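Local coordinates for protein aromatic amino acid beta-eliminating lyase/threonine aldolase (Exiguobacterium sibiricum, PDB 3LWS) that is a member of the beta-eliminating lyase family, fold-type I enzymes that use pyridoxal phosphate, at residues 51-63 against 190-204. Numbering follows the deposited sequence.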
loop_
_atom_site.group_PDB
_atom_site.type_symbol
_atom_site.label_atom_id
_atom_site.label_comp_id
_atom_site.label_asym_id
_atom_site.label_seq_id
_atom_site.Cartn_x
_atom_site.Cartn_y
_atom_site.Cartn_z
ATOM N N PRO A 51 -5.909 -13.835 -11.133
ATOM C CA PRO A 51 -5.508 -13.904 -12.536
ATOM C C PRO A 51 -4.242 -13.074 -12.871
ATOM O O PRO A 51 -3.405 -13.513 -13.682
ATOM C CB PRO A 51 -6.731 -13.333 -13.271
ATOM C CG PRO A 51 -7.847 -13.576 -12.412
ATOM C CD PRO A 51 -7.337 -13.490 -11.004
ATOM N N PHE A 52 -4.084 -11.906 -12.243
ATOM C CA PHE A 52 -2.905 -11.075 -12.491
ATOM C C PHE A 52 -1.648 -11.787 -12.021
ATOM O O PHE A 52 -0.630 -11.785 -12.716
ATOM C CB PHE A 52 -3.035 -9.697 -11.827
ATOM C CG PHE A 52 -1.915 -8.758 -12.140
ATOM C CD1 PHE A 52 -0.761 -8.735 -11.349
ATOM C CD2 PHE A 52 -2.007 -7.878 -13.193
ATOM C CE1 PHE A 52 0.271 -7.873 -11.628
ATOM C CE2 PHE A 52 -0.974 -6.992 -13.462
ATOM C CZ PHE A 52 0.172 -6.989 -12.679
ATOM N N GLU A 53 -1.736 -12.392 -10.838
ATOM C CA GLU A 53 -0.618 -13.080 -10.261
ATOM C C GLU A 53 -0.243 -14.276 -11.154
ATOM O O GLU A 53 0.916 -14.466 -11.461
ATOM C CB GLU A 53 -0.934 -13.466 -8.815
ATOM C CG GLU A 53 -0.863 -12.298 -7.815
ATOM C CD GLU A 53 -1.109 -12.698 -6.333
ATOM O OE1 GLU A 53 -1.555 -13.841 -6.036
ATOM O OE2 GLU A 53 -0.823 -11.855 -5.464
ATOM N N GLN A 54 -1.219 -15.056 -11.614
ATOM C CA GLN A 54 -0.924 -16.224 -12.511
ATOM C C GLN A 54 -0.284 -15.780 -13.828
ATOM O O GLN A 54 0.700 -16.369 -14.294
ATOM C CB GLN A 54 -2.218 -16.991 -12.806
ATOM C CG GLN A 54 -2.858 -17.591 -11.551
ATOM C CD GLN A 54 -4.294 -18.105 -11.786
ATOM O OE1 GLN A 54 -4.894 -17.888 -12.854
ATOM N NE2 GLN A 54 -4.843 -18.798 -10.773
ATOM N N LYS A 55 -0.853 -14.729 -14.417
ATOM C CA LYS A 55 -0.326 -14.097 -15.611
ATOM C C LYS A 55 1.164 -13.824 -15.512
ATOM O O LYS A 55 1.951 -14.247 -16.373
ATOM C CB LYS A 55 -1.090 -12.785 -15.890
ATOM C CG LYS A 55 -0.580 -12.000 -17.085
ATOM C CD LYS A 55 -1.508 -10.872 -17.434
ATOM C CE LYS A 55 -1.034 -10.168 -18.697
ATOM N NZ LYS A 55 -1.924 -9.066 -19.141
ATOM N N PHE A 56 1.552 -13.130 -14.446
ATOM C CA PHE A 56 2.926 -12.788 -14.253
ATOM C C PHE A 56 3.760 -13.905 -13.644
ATOM O O PHE A 56 4.952 -13.916 -13.860
ATOM C CB PHE A 56 3.053 -11.448 -13.532
ATOM C CG PHE A 56 2.765 -10.315 -14.441
ATOM C CD1 PHE A 56 3.729 -9.846 -15.281
ATOM C CD2 PHE A 56 1.474 -9.836 -14.576
ATOM C CE1 PHE A 56 3.446 -8.843 -16.181
ATOM C CE2 PHE A 56 1.173 -8.852 -15.479
ATOM C CZ PHE A 56 2.154 -8.357 -16.284
ATOM N N ALA A 57 3.182 -14.879 -12.958
ATOM C CA ALA A 57 3.972 -16.105 -12.717
ATOM C C ALA A 57 4.409 -16.688 -14.084
ATOM O O ALA A 57 5.549 -17.036 -14.280
ATOM C CB ALA A 57 3.210 -17.112 -11.905
ATOM N N ASP A 58 3.490 -16.716 -15.042
ATOM C CA ASP A 58 3.768 -17.223 -16.386
ATOM C C ASP A 58 4.770 -16.383 -17.128
ATOM O O ASP A 58 5.662 -16.925 -17.758
ATOM C CB ASP A 58 2.490 -17.253 -17.230
ATOM C CG ASP A 58 1.564 -18.383 -16.870
ATOM O OD1 ASP A 58 1.961 -19.309 -16.113
ATOM O OD2 ASP A 58 0.421 -18.351 -17.382
ATOM N N VAL A 59 4.627 -15.059 -17.066
ATOM C CA VAL A 59 5.516 -14.170 -17.813
ATOM C C VAL A 59 6.944 -14.326 -17.327
ATOM O O VAL A 59 7.881 -14.309 -18.121
ATOM C CB VAL A 59 5.134 -12.682 -17.701
ATOM C CG1 VAL A 59 6.264 -11.810 -18.231
ATOM C CG2 VAL A 59 3.830 -12.429 -18.423
ATOM N N LEU A 60 7.111 -14.504 -16.031
ATOM C CA LEU A 60 8.451 -14.711 -15.485
ATOM C C LEU A 60 8.847 -16.186 -15.422
ATOM O O LEU A 60 9.955 -16.484 -15.073
ATOM C CB LEU A 60 8.554 -14.053 -14.106
ATOM C CG LEU A 60 8.289 -12.536 -14.114
ATOM C CD1 LEU A 60 8.129 -11.975 -12.696
ATOM C CD2 LEU A 60 9.384 -11.787 -14.861
ATOM N N GLY A 61 7.938 -17.104 -15.746
ATOM C CA GLY A 61 8.255 -18.552 -15.728
ATOM C C GLY A 61 8.536 -19.105 -14.341
ATOM O O GLY A 61 9.397 -19.953 -14.185
HETATM N N MSE A 62 7.799 -18.616 -13.345
HETATM C CA MSE A 62 7.930 -19.044 -11.949
HETATM C C MSE A 62 6.643 -19.746 -11.525
HETATM O O MSE A 62 5.582 -19.498 -12.110
HETATM C CB MSE A 62 8.122 -17.831 -11.025
HETATM C CG MSE A 62 9.452 -17.047 -11.266
HETATM SE SE MSE A 62 11.055 -17.985 -10.693
HETATM C CE MSE A 62 12.044 -17.520 -12.297
ATOM N N ASP A 63 6.750 -20.557 -10.469
ATOM C CA ASP A 63 5.646 -21.364 -9.964
ATOM C C ASP A 63 4.462 -20.478 -9.530
ATOM O O ASP A 63 3.318 -20.856 -9.659
ATOM C CB ASP A 63 6.073 -22.164 -8.710
ATOM C CG ASP A 63 7.016 -23.347 -8.998
ATOM O OD1 ASP A 63 7.353 -23.625 -10.169
ATOM O OD2 ASP A 63 7.420 -23.989 -7.987
ATOM N N ALA A 190 11.315 -12.123 -20.861
ATOM C CA ALA A 190 11.332 -11.955 -19.396
ATOM C C ALA A 190 11.600 -13.297 -18.656
ATOM O O ALA A 190 12.344 -13.319 -17.663
ATOM C CB ALA A 190 10.034 -11.298 -18.909
ATOM N N ALA A 191 11.038 -14.407 -19.164
ATOM C CA ALA A 191 11.229 -15.703 -18.534
ATOM C C ALA A 191 12.672 -16.180 -18.680
ATOM O O ALA A 191 13.220 -16.744 -17.731
ATOM C CB ALA A 191 10.240 -16.733 -19.062
ATOM N N GLU A 192 13.314 -15.945 -19.836
ATOM C CA GLU A 192 14.708 -16.395 -19.996
ATOM C C GLU A 192 15.686 -15.673 -19.025
ATOM O O GLU A 192 16.689 -16.253 -18.570
ATOM C CB GLU A 192 15.186 -16.220 -21.449
ATOM C CG GLU A 192 14.518 -17.191 -22.436
ATOM C CD GLU A 192 14.789 -16.867 -23.915
ATOM O OE1 GLU A 192 15.030 -15.681 -24.266
ATOM O OE2 GLU A 192 14.738 -17.816 -24.730
ATOM N N ILE A 193 15.416 -14.404 -18.743
ATOM C CA ILE A 193 16.249 -13.670 -17.807
ATOM C C ILE A 193 15.884 -14.163 -16.416
ATOM O O ILE A 193 16.761 -14.656 -15.694
ATOM C CB ILE A 193 16.109 -12.143 -17.955
ATOM C CG1 ILE A 193 16.535 -11.682 -19.373
ATOM C CG2 ILE A 193 16.977 -11.417 -16.886
ATOM C CD1 ILE A 193 18.063 -11.822 -19.680
ATOM N N ALA A 194 14.596 -14.078 -16.071
ATOM C CA ALA A 194 14.072 -14.507 -14.762
ATOM C C ALA A 194 14.403 -15.947 -14.370
ATOM O O ALA A 194 14.525 -16.237 -13.172
ATOM C CB ALA A 194 12.609 -14.311 -14.689
ATOM N N GLY A 195 14.539 -16.828 -15.364
ATOM C CA GLY A 195 14.868 -18.243 -15.150
ATOM C C GLY A 195 16.204 -18.530 -14.480
ATOM O O GLY A 195 16.387 -19.601 -13.917
ATOM N N LEU A 196 17.126 -17.568 -14.523
ATOM C CA LEU A 196 18.434 -17.687 -13.886
ATOM C C LEU A 196 18.455 -17.415 -12.367
ATOM O O LEU A 196 19.479 -17.614 -11.708
ATOM C CB LEU A 196 19.413 -16.752 -14.590
ATOM C CG LEU A 196 19.669 -16.935 -16.091
ATOM C CD1 LEU A 196 20.821 -16.041 -16.548
ATOM C CD2 LEU A 196 19.937 -18.356 -16.480
ATOM N N PHE A 197 17.335 -16.926 -11.846
ATOM C CA PHE A 197 17.199 -16.486 -10.483
ATOM C C PHE A 197 16.194 -17.322 -9.698
ATOM O O PHE A 197 15.262 -17.918 -10.253
ATOM C CB PHE A 197 16.726 -15.027 -10.476
ATOM C CG PHE A 197 17.737 -14.060 -11.028
ATOM C CD1 PHE A 197 17.862 -13.870 -12.397
ATOM C CD2 PHE A 197 18.588 -13.372 -10.180
ATOM C CE1 PHE A 197 18.798 -12.977 -12.904
ATOM C CE2 PHE A 197 19.524 -12.472 -10.675
ATOM C CZ PHE A 197 19.644 -12.281 -12.034
ATOM N N ASP A 198 16.371 -17.331 -8.386
ATOM C CA ASP A 198 15.455 -18.024 -7.496
ATOM C C ASP A 198 14.137 -17.241 -7.308
ATOM O O ASP A 198 13.037 -17.822 -7.285
ATOM C CB ASP A 198 16.176 -18.300 -6.163
ATOM C CG ASP A 198 17.370 -19.198 -6.358
ATOM O OD1 ASP A 198 17.123 -20.367 -6.613
ATOM O OD2 ASP A 198 18.541 -18.753 -6.356
ATOM N N SER A 199 14.250 -15.917 -7.236
ATOM C CA SER A 199 13.124 -15.042 -7.030
ATOM C C SER A 199 13.298 -13.737 -7.860
ATOM O O SER A 199 14.403 -13.380 -8.242
ATOM C CB SER A 199 12.959 -14.752 -5.524
ATOM O OG SER A 199 14.188 -14.325 -4.927
ATOM N N ILE A 200 12.202 -13.048 -8.126
ATOM C CA ILE A 200 12.231 -11.856 -8.967
ATOM C C ILE A 200 11.225 -10.834 -8.496
ATOM O O ILE A 200 10.117 -11.172 -8.130
ATOM C CB ILE A 200 11.910 -12.166 -10.462
ATOM C CG1 ILE A 200 12.763 -13.316 -10.996
ATOM C CG2 ILE A 200 12.122 -10.862 -11.344
ATOM C CD1 ILE A 200 12.194 -14.750 -10.695
ATOM N N TYR A 201 11.624 -9.579 -8.536
ATOM C CA TYR A 201 10.775 -8.458 -8.279
ATOM C C TYR A 201 10.702 -7.708 -9.579
ATOM O O TYR A 201 11.733 -7.490 -10.230
ATOM C CB TYR A 201 11.369 -7.549 -7.206
ATOM C CG TYR A 201 11.088 -6.058 -7.386
ATOM C CD1 TYR A 201 9.784 -5.562 -7.443
ATOM C CD2 TYR A 201 12.111 -5.145 -7.444
ATOM C CE1 TYR A 201 9.539 -4.232 -7.629
ATOM C CE2 TYR A 201 11.866 -3.783 -7.606
ATOM C CZ TYR A 201 10.592 -3.337 -7.698
ATOM O OH TYR A 201 10.364 -1.983 -7.836
ATOM N N ILE A 202 9.483 -7.300 -9.935
ATOM C CA ILE A 202 9.253 -6.406 -11.047
ATOM C C ILE A 202 8.308 -5.332 -10.612
ATOM O O ILE A 202 7.471 -5.523 -9.707
ATOM C CB ILE A 202 8.709 -7.118 -12.345
ATOM C CG1 ILE A 202 7.500 -7.984 -12.071
ATOM C CG2 ILE A 202 9.799 -7.918 -13.014
ATOM C CD1 ILE A 202 6.822 -8.487 -13.350
ATOM N N SER A 203 8.436 -4.189 -11.278
ATOM C CA SER A 203 7.688 -3.010 -10.956
ATOM C C SER A 203 6.746 -2.640 -12.094
ATOM O O SER A 203 7.077 -2.812 -13.248
ATOM C CB SER A 203 8.638 -1.839 -10.746
ATOM O OG SER A 203 7.940 -0.618 -10.471
ATOM N N PHE A 204 5.635 -1.994 -11.746
ATOM C CA PHE A 204 4.711 -1.489 -12.745
ATOM C C PHE A 204 4.665 0.010 -12.923
ATOM O O PHE A 204 3.796 0.515 -13.659
ATOM C CB PHE A 204 3.337 -2.088 -12.460
ATOM C CG PHE A 204 3.358 -3.531 -12.619
ATOM C CD1 PHE A 204 3.337 -4.078 -13.888
ATOM C CD2 PHE A 204 3.530 -4.350 -11.547
ATOM C CE1 PHE A 204 3.397 -5.423 -14.074
ATOM C CE2 PHE A 204 3.616 -5.696 -11.728
ATOM C CZ PHE A 204 3.561 -6.234 -13.005
#
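Phe204, just past the end of strand 199-203, is met by two rings of helix 51-60 and plays a different part with each. Its own edge points at the face of Phe56: CZ stands over the centre of that ring, and the planes meet at 78°. The two centroids lie 5.2 Å apart. Its face in turn receives the edge of Phe52 in an offset edge-to-face pair tilted at 66°, where Phe52 CZ comes to 3.5 Å from Phe204 CZ. Phe52, one helical turn before Phe56, reaches the same ring because its CG swings anti to the backbone N (chi1 -175°), whereas Phe56 CG lies anti to the carbonyl carbon. Ile202 continues the row along the strand: its CD1 sits 3.9 Å from Phe56 CD1, oblique to the ring, and meets Leu60 CD1 tip to tip at 3.8 Å. The other branch of Leu60, CD2, rests on the methyls of Ala190 and Ala194. The axes of the short segments 51-60 and 190-194 approach to 8.7 Å, consistent with the small size of these alanines. Val59 CG1 packs on Ala190 CB at 3.9 Å. Gly61, with positive phi, closes helix 51-60 in a Schellman motif, Met62 N bonding to Ala57 O. Beyond it selenomethionine Met62, bent at chi2 and chi3, crosses Ile200 at about a right angle, its CG 3.6 Å from Ile200 CD1. Tyr251 of helix 241-254 adds another edge-to-face partner to Phe56, and Ile215 of the neighbouring strand 214-218 touches Phe52, Ile202 and Phe204. Aromatic rings and branched aliphatic side chains thus pack a helix across one face of the central seven-stranded mixed sheet, as in the large domain of fold-type I pyridoxal phosphate enzymes.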